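Local structure of sister chromatid cohesion protein (Chaetomium thermophilum, 5T8V) at residues 481-489 / 502-512. The protein probably acts as a cohesin loader on chromatin, as its SCC2/Nipped-B family does, and is represented here by its C-terminal HEAT-repeat part. Residues are numbered along the deposited sequence; the frame is centred on the assembly and turned at random.
Sequences ELSLFLSDL and HMVAWTGPYRA
L489 and F485, one turn apart on helix 481-494, push into the bend where helix 500-503 gives way to helix 509-520. L489 points its CB at the other segment, and with CG anti to the backbone N (chi1 -174°) its branch reaches across. L489 CG already lies 4.1 Å from M503 SD. From there the methyls part: L489 CD1 meets H502 CB at 4.0 Å and also the sulfur, while L489 CD2 comes to 3.7 Å from P509 CD and rests against P509 CG as well. M503 leaves its backbone pointing away, but its chain bends at chi2 and chi3, and that brings SD back to L489. Cutting L489 back to an alanine removes CG and both methyls, and is likely to leave a gap between H502, M503 and P509 and to cost the sulfur of M503 its contact with this side chain.

F485 extends the same way. F485 CE2 comes to within 3.7 Å of the CA of G508, the N-cap residue of helix 509-520, and F485 CZ faces H502 O, 3.8 Å away in the ring plane. P509 CD also sits at the ring edge, so the proline is touched by both F485 and L489. A turn earlier, L482 CD2 reaches A512 CB at 4.2 Å; L486 makes a looser contact with P509.

The joint is mostly apolar contact between successive helices of this largely helical HEAT-repeat chain, with a backbone carbonyl at the edge of the F485 ring. Helix 590-602 touches both segments, through L482 and L486 on one and Y510 and A512 on the other, while helix 527-550 takes up V504, Y510 and R511 of the second segment.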
ATOM      1  N   GLU A 481      -2.690  43.859  12.414  1.00 40.30           N
ATOM      2  CA  GLU A 481      -4.068  43.512  12.752  1.00 38.06           C
ATOM      3  C   GLU A 481      -4.619  42.476  11.783  1.00 34.65           C
ATOM      4  O   GLU A 481      -5.172  41.447  12.196  1.00 33.82           O
ATOM      5  CB  GLU A 481      -4.949  44.763  12.740  1.00 38.71           C
ATOM      6  CG  GLU A 481      -4.341  45.989  13.400  1.00 40.99           C
ATOM      7  CD  GLU A 481      -5.280  47.174  13.388  1.00 40.85           C
ATOM      8  OE1 GLU A 481      -6.458  47.009  13.773  1.00 40.16           O
ATOM      9  OE2 GLU A 481      -4.839  48.269  12.979  1.00 41.05           O
ATOM     10  N   LEU A 482      -4.479  42.736  10.481  1.00 23.60           N
ATOM     11  CA  LEU A 482      -4.969  41.792   9.486  1.00 21.70           C
ATOM     12  C   LEU A 482      -4.282  40.443   9.627  1.00 20.98           C
ATOM     13  O   LEU A 482      -4.934  39.398   9.543  1.00 19.84           O
ATOM     14  CB  LEU A 482      -4.762  42.351   8.079  1.00 21.18           C
ATOM     15  CG  LEU A 482      -5.206  41.440   6.929  1.00 19.37           C
ATOM     16  CD1 LEU A 482      -6.687  41.110   7.022  1.00 18.62           C
ATOM     17  CD2 LEU A 482      -4.890  42.082   5.592  1.00 19.21           C
ATOM     18  N   SER A 483      -2.963  40.441   9.842  1.00 25.32           N
ATOM     19  CA  SER A 483      -2.255  39.176  10.007  1.00 23.97           C
ATOM     20  C   SER A 483      -2.801  38.395  11.194  1.00 24.13           C
ATOM     21  O   SER A 483      -2.925  37.167  11.133  1.00 23.87           O
ATOM     22  CB  SER A 483      -0.758  39.422  10.176  1.00 25.48           C
ATOM     23  OG  SER A 483      -0.217  40.066   9.036  1.00 26.26           O
ATOM     24  N   LEU A 484      -3.135  39.087  12.284  1.00 22.83           N
ATOM     25  CA  LEU A 484      -3.718  38.408  13.438  1.00 23.23           C
ATOM     26  C   LEU A 484      -5.075  37.811  13.086  1.00 21.98           C
ATOM     27  O   LEU A 484      -5.337  36.630  13.353  1.00 21.47           O
ATOM     28  CB  LEU A 484      -3.843  39.383  14.612  1.00 25.12           C
ATOM     29  CG  LEU A 484      -2.541  39.889  15.241  1.00 26.77           C
ATOM     30  CD1 LEU A 484      -2.839  40.931  16.306  1.00 28.70           C
ATOM     31  CD2 LEU A 484      -1.737  38.748  15.835  1.00 26.99           C
ATOM     32  N   PHE A 485      -5.953  38.617  12.484  1.00 26.12           N
ATOM     33  CA  PHE A 485      -7.270  38.119  12.096  1.00 23.94           C
ATOM     34  C   PHE A 485      -7.146  36.889  11.206  1.00 22.69           C
ATOM     35  O   PHE A 485      -7.804  35.868  11.437  1.00 23.23           O
ATOM     36  CB  PHE A 485      -8.052  39.224  11.387  1.00 22.49           C
ATOM     37  CG  PHE A 485      -9.430  38.814  10.962  1.00 22.04           C
ATOM     38  CD1 PHE A 485     -10.497  38.920  11.835  1.00 23.67           C
ATOM     39  CD2 PHE A 485      -9.661  38.329   9.687  1.00 20.58           C
ATOM     40  CE1 PHE A 485     -11.769  38.545  11.445  1.00 23.80           C
ATOM     41  CE2 PHE A 485     -10.928  37.955   9.292  1.00 20.45           C
ATOM     42  CZ  PHE A 485     -11.983  38.064  10.171  1.00 22.41           C
ATOM     43  N   LEU A 486      -6.295  36.969  10.182  1.00 18.36           N
ATOM     44  CA  LEU A 486      -6.098  35.838   9.285  1.00 17.05           C
ATOM     45  C   LEU A 486      -5.511  34.640  10.013  1.00 17.28           C
ATOM     46  O   LEU A 486      -5.799  33.498   9.649  1.00 16.44           O
ATOM     47  CB  LEU A 486      -5.183  36.237   8.128  1.00 16.66           C
ATOM     48  CG  LEU A 486      -5.699  37.297   7.157  1.00 16.74           C
ATOM     49  CD1 LEU A 486      -4.598  37.675   6.179  1.00 17.59           C
ATOM     50  CD2 LEU A 486      -6.932  36.806   6.413  1.00 15.19           C
ATOM     51  N   SER A 487      -4.675  34.875  11.025  1.00 18.55           N
ATOM     52  CA  SER A 487      -4.061  33.768  11.748  1.00 18.98           C
ATOM     53  C   SER A 487      -5.099  33.018  12.573  1.00 19.14           C
ATOM     54  O   SER A 487      -5.169  31.783  12.529  1.00 18.71           O
ATOM     55  CB  SER A 487      -2.931  34.285  12.638  1.00 20.51           C
ATOM     56  OG  SER A 487      -2.324  33.230  13.367  1.00 21.52           O
ATOM     57  N   ASP A 488      -5.918  33.749  13.332  1.00 19.94           N
ATOM     58  CA  ASP A 488      -6.987  33.101  14.084  1.00 20.63           C
ATOM     59  C   ASP A 488      -7.963  32.404  13.146  1.00 18.98           C
ATOM     60  O   ASP A 488      -8.378  31.264  13.396  1.00 18.94           O
ATOM     61  CB  ASP A 488      -7.713  34.129  14.953  1.00 22.60           C
ATOM     62  CG  ASP A 488      -8.843  33.519  15.761  1.00 24.91           C
ATOM     63  OD1 ASP A 488      -8.555  32.758  16.710  1.00 25.78           O
ATOM     64  OD2 ASP A 488     -10.020  33.804  15.451  1.00 25.80           O
ATOM     65  N   LEU A 489      -8.324  33.067  12.046  1.00 18.01           N
ATOM     66  CA  LEU A 489      -9.274  32.484  11.108  1.00 16.87           C
ATOM     67  C   LEU A 489      -8.716  31.216  10.474  1.00 16.00           C
ATOM     68  O   LEU A 489      -9.452  30.248  10.254  1.00 15.62           O
ATOM     69  CB  LEU A 489      -9.636  33.509  10.036  1.00 16.18           C
ATOM     70  CG  LEU A 489     -10.724  33.103   9.045  1.00 15.19           C
ATOM     71  CD1 LEU A 489     -12.046  32.870   9.757  1.00 15.88           C
ATOM     72  CD2 LEU A 489     -10.863  34.171   7.974  1.00 14.66           C
ATOM     73  N   HIS A 502     -17.488  34.910   9.799  1.00 38.49           N
ATOM     74  CA  HIS A 502     -16.198  35.588   9.772  1.00 35.15           C
ATOM     75  C   HIS A 502     -15.545  35.529   8.398  1.00 30.11           C
ATOM     76  O   HIS A 502     -14.724  36.396   8.080  1.00 29.93           O
ATOM     77  CB  HIS A 502     -15.256  34.980  10.814  1.00 36.83           C
ATOM     78  CG  HIS A 502     -15.655  35.266  12.230  1.00 41.46           C
ATOM     79  ND1 HIS A 502     -16.743  34.670  12.833  1.00 42.87           N
ATOM     80  CD2 HIS A 502     -15.109  36.083  13.161  1.00 45.14           C
ATOM     81  CE1 HIS A 502     -16.850  35.108  14.074  1.00 45.75           C
ATOM     82  NE2 HIS A 502     -15.871  35.966  14.299  1.00 47.48           N
ATOM     83  N   MET A 503     -15.895  34.532   7.582  1.00 26.97           N
ATOM     84  CA  MET A 503     -15.323  34.418   6.245  1.00 23.73           C
ATOM     85  C   MET A 503     -15.836  35.519   5.329  1.00 23.75           C
ATOM     86  O   MET A 503     -15.059  36.126   4.583  1.00 24.83           O
ATOM     87  CB  MET A 503     -15.656  33.049   5.652  1.00 23.68           C
ATOM     88  CG  MET A 503     -15.067  31.875   6.414  1.00 25.52           C
ATOM     89  SD  MET A 503     -13.296  31.687   6.152  1.00 25.73           S
ATOM     90  CE  MET A 503     -13.250  31.241   4.426  1.00 23.06           C
ATOM     91  N   VAL A 504     -17.140  35.788   5.369  1.00 17.49           N
ATOM     92  CA  VAL A 504     -17.758  36.773   4.489  1.00 17.34           C
ATOM     93  C   VAL A 504     -17.723  38.146   5.148  1.00 19.80           C
ATOM     94  O   VAL A 504     -18.393  39.080   4.693  1.00 22.12           O
ATOM     95  CB  VAL A 504     -19.200  36.367   4.133  1.00 16.68           C
ATOM     96  CG1 VAL A 504     -19.215  35.001   3.460  1.00 15.37           C
ATOM     97  CG2 VAL A 504     -20.087  36.365   5.377  1.00 17.35           C
ATOM     98  N   ALA A 505     -16.941  38.279   6.217  1.00 17.51           N
ATOM     99  CA  ALA A 505     -16.867  39.539   6.939  1.00 19.93           C
ATOM    100  C   ALA A 505     -16.383  40.658   6.024  1.00 21.83           C
ATOM    101  O   ALA A 505     -15.621  40.437   5.079  1.00 20.54           O
ATOM    102  CB  ALA A 505     -15.936  39.407   8.142  1.00 21.96           C
ATOM    103  N   TRP A 506     -16.834  41.878   6.324  1.00 23.36           N
ATOM    104  CA  TRP A 506     -16.500  43.031   5.494  1.00 23.01           C
ATOM    105  C   TRP A 506     -14.999  43.285   5.459  1.00 23.45           C
ATOM    106  O   TRP A 506     -14.471  43.735   4.436  1.00 23.47           O
ATOM    107  CB  TRP A 506     -17.236  44.266   6.010  1.00 25.87           C
ATOM    108  CG  TRP A 506     -17.010  45.491   5.195  1.00 27.35           C
ATOM    109  CD1 TRP A 506     -16.507  46.682   5.625  1.00 29.99           C
ATOM    110  CD2 TRP A 506     -17.275  45.649   3.797  1.00 25.49           C
ATOM    111  NE1 TRP A 506     -16.446  47.574   4.583  1.00 30.09           N
ATOM    112  CE2 TRP A 506     -16.912  46.963   3.448  1.00 27.16           C
ATOM    113  CE3 TRP A 506     -17.786  44.805   2.807  1.00 22.10           C
ATOM    114  CZ2 TRP A 506     -17.043  47.454   2.152  1.00 24.92           C
ATOM    115  CZ3 TRP A 506     -17.916  45.292   1.526  1.00 20.14           C
ATOM    116  CH2 TRP A 506     -17.547  46.604   1.206  1.00 22.12           C
ATOM    117  N   THR A 507     -14.297  43.012   6.558  1.00 27.02           N
ATOM    118  CA  THR A 507     -12.853  43.198   6.631  1.00 26.78           C
ATOM    119  C   THR A 507     -12.107  41.871   6.657  1.00 24.49           C
ATOM    120  O   THR A 507     -10.974  41.809   7.145  1.00 26.20           O
ATOM    121  CB  THR A 507     -12.485  44.024   7.863  1.00 30.17           C
ATOM    122  OG1 THR A 507     -12.835  43.300   9.050  1.00 33.03           O
ATOM    123  CG2 THR A 507     -13.217  45.357   7.854  1.00 32.35           C
ATOM    124  N   GLY A 508     -12.719  40.810   6.133  1.00 18.10           N
ATOM    125  CA  GLY A 508     -12.155  39.484   6.207  1.00 16.59           C
ATOM    126  C   GLY A 508     -11.357  39.101   4.975  1.00 14.47           C
ATOM    127  O   GLY A 508     -10.831  39.958   4.256  1.00 14.60           O
ATOM    128  N   PRO A 509     -11.256  37.794   4.706  1.00 19.44           N
ATOM    129  CA  PRO A 509     -10.371  37.347   3.615  1.00 16.84           C
ATOM    130  C   PRO A 509     -10.820  37.794   2.236  1.00 13.92           C
ATOM    131  O   PRO A 509      -9.976  38.166   1.414  1.00 20.59           O
ATOM    132  CB  PRO A 509     -10.387  35.819   3.759  1.00 14.09           C
ATOM    133  CG  PRO A 509     -11.652  35.515   4.484  1.00 17.79           C
ATOM    134  CD  PRO A 509     -11.874  36.660   5.414  1.00 19.88           C
ATOM    135  N   TYR A 510     -12.122  37.753   1.942  1.00 14.79           N
ATOM    136  CA  TYR A 510     -12.592  38.218   0.640  1.00 15.91           C
ATOM    137  C   TYR A 510     -12.170  39.661   0.394  1.00 17.92           C
ATOM    138  O   TYR A 510     -11.631  39.996  -0.670  1.00 18.07           O
ATOM    139  CB  TYR A 510     -14.112  38.081   0.551  1.00 16.58           C
ATOM    140  CG  TYR A 510     -14.584  36.672   0.284  1.00 16.84           C
ATOM    141  CD1 TYR A 510     -14.663  36.183  -1.011  1.00 16.61           C
ATOM    142  CD2 TYR A 510     -14.951  35.831   1.325  1.00 17.74           C
ATOM    143  CE1 TYR A 510     -15.091  34.897  -1.262  1.00 17.05           C
ATOM    144  CE2 TYR A 510     -15.383  34.541   1.082  1.00 17.65           C
ATOM    145  CZ  TYR A 510     -15.450  34.082  -0.213  1.00 17.46           C
ATOM    146  OH  TYR A 510     -15.877  32.802  -0.460  1.00 18.58           O
ATOM    147  N   ARG A 511     -12.403  40.531   1.379  1.00 16.36           N
ATOM    148  CA  ARG A 511     -11.988  41.924   1.267  1.00 17.48           C
ATOM    149  C   ARG A 511     -10.502  42.034   0.952  1.00 16.29           C
ATOM    150  O   ARG A 511     -10.104  42.768   0.042  1.00 17.22           O
ATOM    151  CB  ARG A 511     -12.310  42.662   2.565  1.00 22.40           C
ATOM    152  CG  ARG A 511     -12.050  44.162   2.515  1.00 25.92           C
ATOM    153  CD  ARG A 511     -13.190  44.914   1.851  1.00 27.93           C
ATOM    154  NE  ARG A 511     -13.577  46.073   2.652  1.00 31.93           N
ATOM    155  CZ  ARG A 511     -13.088  47.298   2.498  1.00 33.92           C
ATOM    156  NH1 ARG A 511     -12.188  47.553   1.557  1.00 32.28           N
ATOM    157  NH2 ARG A 511     -13.504  48.276   3.289  1.00 37.64           N
ATOM    158  N   ALA A 512      -9.664  41.319   1.705  1.00 14.82           N
ATOM    159  CA  ALA A 512      -8.220  41.428   1.517  1.00 15.75           C
ATOM    160  C   ALA A 512      -7.811  40.965   0.125  1.00 15.51           C
ATOM    161  O   ALA A 512      -7.018  41.626  -0.556  1.00 16.67           O
ATOM    162  CB  ALA A 512      -7.488  40.620   2.587  1.00 15.63           C
TER